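Local structure of Ara h 8 allergen isoform (Arachis hypogaea, 6V8M) at residues P13-K21 / L104-K112. The protein binds the fluorescent probe 8-anilino-1-naphthalene sulfonate and, as a pathogenesis-related PR-10 protein of the Bet v 1 family, probably binds small hydrophobic ligands such as plant hormones. Sequence-based numbering, arbitrary orientation.
Sequences PVPPAKLFK and LEAADGGSK
Ser111 donates the one hydrogen bond across this contact, from OG to Val14 O at 2.7 Å, in the carbonyl plane with a C=O...O angle of 146°. Its OG lies anti to the carbonyl carbon (chi1 -61°), which carries the hydroxyl over to the turn before the helix. There it also comes within 3.0 Å of Pro16 N, without a hydrogen bond, since proline's nitrogen has no hydrogen.

Apolar packing centres on Pro16, a residue well suited to a helix's first turn, where no N-H is needed. CG of its ring lies against Ala106, 4.0 Å from the small CB, while CB meets Leu104 CB at 3.9 Å. Leu104 crosses Leu19 at about a right angle; CD1 of Leu104 lies 4.0 Å from Leu19 CB and sits at the edge of the Phe20 ring.

The nearest CA atoms are those of Pro15 and Gly110, 4.0 Å apart. Gly110, with no side chain, lets Pro13 O come to 3.5 Å from its CA. Gly109, whose positive phi suits glycine, lies in the hairpin's type I' turn, Ala107 to Gly110.

In this Bet v 1 fold, whose seven-stranded antiparallel sheet wraps round the long helix 129-152, the start of helix 16-25 packs against the hairpin joining strands 95-107 and 110-121, while Val14 also touches helix 129-152.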
loop_
_atom_site.group_PDB
_atom_site.type_symbol
_atom_site.label_atom_id
_atom_site.label_comp_id
_atom_site.label_asym_id
_atom_site.label_seq_id
_atom_site.Cartn_x
_atom_site.Cartn_y
_atom_site.Cartn_z
ATOM N N PRO A 13 16.406 -6.297 4.479
ATOM C CA PRO A 13 17.822 -5.960 4.513
ATOM C C PRO A 13 18.112 -4.558 3.980
ATOM O O PRO A 13 19.225 -4.114 4.148
ATOM C CB PRO A 13 18.451 -7.058 3.647
ATOM C CG PRO A 13 17.370 -7.338 2.652
ATOM C CD PRO A 13 16.094 -7.322 3.465
ATOM N N VAL A 14 17.122 -3.896 3.361
ATOM C CA VAL A 14 17.309 -2.514 2.867
ATOM C C VAL A 14 17.131 -1.546 4.037
ATOM O O VAL A 14 16.122 -1.627 4.739
ATOM C CB VAL A 14 16.330 -2.186 1.735
ATOM C CG1 VAL A 14 16.606 -0.798 1.201
ATOM C CG2 VAL A 14 16.338 -3.245 0.646
ATOM N N PRO A 15 18.096 -0.620 4.262
ATOM C CA PRO A 15 17.987 0.391 5.320
ATOM C C PRO A 15 16.841 1.359 5.037
ATOM O O PRO A 15 16.411 1.513 3.897
ATOM C CB PRO A 15 19.346 1.107 5.298
ATOM C CG PRO A 15 19.864 0.881 3.901
ATOM C CD PRO A 15 19.356 -0.484 3.510
ATOM N N PRO A 16 16.255 1.974 6.077
ATOM C CA PRO A 16 14.959 2.623 5.936
ATOM C C PRO A 16 14.926 3.867 5.039
ATOM O O PRO A 16 13.939 3.988 4.336
ATOM C CB PRO A 16 14.554 2.939 7.386
ATOM C CG PRO A 16 15.867 3.005 8.137
ATOM C CD PRO A 16 16.703 1.927 7.485
ATOM N N ALA A 17 15.949 4.715 5.010
ATOM C CA ALA A 17 15.881 5.934 4.168
ATOM C C ALA A 17 15.749 5.476 2.707
ATOM O O ALA A 17 14.880 5.980 1.958
ATOM C CB ALA A 17 17.077 6.820 4.367
ATOM N N LYS A 18 16.560 4.495 2.320
ATOM C CA LYS A 18 16.559 3.942 0.945
ATOM C C LYS A 18 15.224 3.243 0.662
ATOM O O LYS A 18 14.643 3.451 -0.437
ATOM C CB LYS A 18 17.752 2.998 0.821
ATOM C CG LYS A 18 18.076 2.499 -0.572
ATOM C CD LYS A 18 19.524 2.025 -0.678
ATOM C CE LYS A 18 20.023 1.929 -2.105
ATOM N NZ LYS A 18 21.413 2.432 -2.240
ATOM N N LEU A 19 14.756 2.416 1.596
ATOM C CA LEU A 19 13.502 1.643 1.415
ATOM C C LEU A 19 12.293 2.591 1.372
ATOM O O LEU A 19 11.439 2.405 0.510
ATOM C CB LEU A 19 13.377 0.619 2.544
ATOM C CG LEU A 19 12.235 -0.392 2.393
ATOM C CD1 LEU A 19 12.328 -1.110 1.043
ATOM C CD2 LEU A 19 12.292 -1.381 3.565
ATOM N N PHE A 20 12.268 3.639 2.192
ATOM C CA PHE A 20 11.170 4.643 2.205
ATOM C C PHE A 20 11.149 5.421 0.893
ATOM O O PHE A 20 10.060 5.693 0.325
ATOM C CB PHE A 20 11.306 5.568 3.401
ATOM C CG PHE A 20 10.125 6.473 3.604
ATOM C CD1 PHE A 20 8.969 5.993 4.197
ATOM C CD2 PHE A 20 10.136 7.757 3.102
ATOM C CE1 PHE A 20 7.868 6.819 4.357
ATOM C CE2 PHE A 20 9.031 8.583 3.270
ATOM C CZ PHE A 20 7.913 8.116 3.905
ATOM N N LYS A 21 12.328 5.806 0.416
ATOM C CA LYS A 21 12.431 6.579 -0.844
ATOM C C LYS A 21 11.804 5.761 -1.982
ATOM O O LYS A 21 11.052 6.323 -2.785
ATOM C CB LYS A 21 13.891 6.920 -1.154
ATOM C CG LYS A 21 14.061 7.776 -2.404
ATOM C CD LYS A 21 15.420 8.410 -2.526
ATOM C CE LYS A 21 15.544 9.247 -3.779
ATOM N NZ LYS A 21 16.152 8.473 -4.888
ATOM N N LEU A 104 8.684 2.418 9.009
ATOM C CA LEU A 104 10.000 1.753 9.039
ATOM C C LEU A 104 10.825 2.278 10.218
ATOM O O LEU A 104 10.621 3.431 10.677
ATOM C CB LEU A 104 10.740 2.051 7.739
ATOM C CG LEU A 104 9.944 1.895 6.452
ATOM C CD1 LEU A 104 10.904 2.152 5.313
ATOM C CD2 LEU A 104 9.290 0.526 6.357
ATOM N N GLU A 105 11.793 1.481 10.630
ATOM C CA GLU A 105 12.864 1.971 11.542
ATOM C C GLU A 105 14.130 1.211 11.202
ATOM O O GLU A 105 14.042 0.065 10.665
ATOM C CB GLU A 105 12.423 1.903 13.009
ATOM C CG GLU A 105 12.238 0.532 13.574
ATOM C CD GLU A 105 11.957 0.535 15.075
ATOM O OE1 GLU A 105 12.386 -0.407 15.748
ATOM O OE2 GLU A 105 11.324 1.491 15.567
ATOM N N ALA A 106 15.274 1.816 11.494
ATOM C CA ALA A 106 16.585 1.166 11.307
ATOM C C ALA A 106 16.678 -0.067 12.216
ATOM O O ALA A 106 16.331 0.047 13.412
ATOM C CB ALA A 106 17.677 2.153 11.591
ATOM N N ALA A 107 17.140 -1.197 11.672
ATOM C CA ALA A 107 17.395 -2.446 12.435
ATOM C C ALA A 107 18.479 -3.284 11.746
ATOM O O ALA A 107 18.245 -3.711 10.605
ATOM C CB ALA A 107 16.131 -3.248 12.563
ATOM N N ASP A 108 19.619 -3.529 12.404
ATOM C CA ASP A 108 20.599 -4.562 11.964
ATOM C C ASP A 108 21.101 -4.292 10.535
ATOM O O ASP A 108 21.198 -5.268 9.751
ATOM C CB ASP A 108 19.942 -5.945 12.061
ATOM C CG ASP A 108 19.480 -6.295 13.474
ATOM O OD1 ASP A 108 20.313 -6.198 14.394
ATOM O OD2 ASP A 108 18.278 -6.638 13.644
ATOM N N GLY A 109 21.370 -3.027 10.178
ATOM C CA GLY A 109 21.814 -2.642 8.819
ATOM C C GLY A 109 20.663 -2.573 7.809
ATOM O O GLY A 109 20.903 -2.089 6.672
ATOM N N GLY A 110 19.463 -3.023 8.204
ATOM C CA GLY A 110 18.262 -2.991 7.365
ATOM C C GLY A 110 17.144 -2.245 8.047
ATOM O O GLY A 110 17.431 -1.214 8.725
ATOM N N SER A 111 15.918 -2.708 7.834
ATOM C CA SER A 111 14.687 -2.070 8.364
ATOM C C SER A 111 13.838 -3.070 9.152
ATOM O O SER A 111 13.767 -4.248 8.747
ATOM C CB SER A 111 13.881 -1.443 7.266
ATOM O OG SER A 111 14.602 -0.430 6.584
ATOM N N LYS A 112 13.153 -2.576 10.181
ATOM C CA LYS A 112 11.932 -3.199 10.753
ATOM C C LYS A 112 10.736 -2.480 10.152
ATOM O O LYS A 112 10.769 -1.232 9.989
ATOM C CB LYS A 112 11.895 -3.143 12.288
#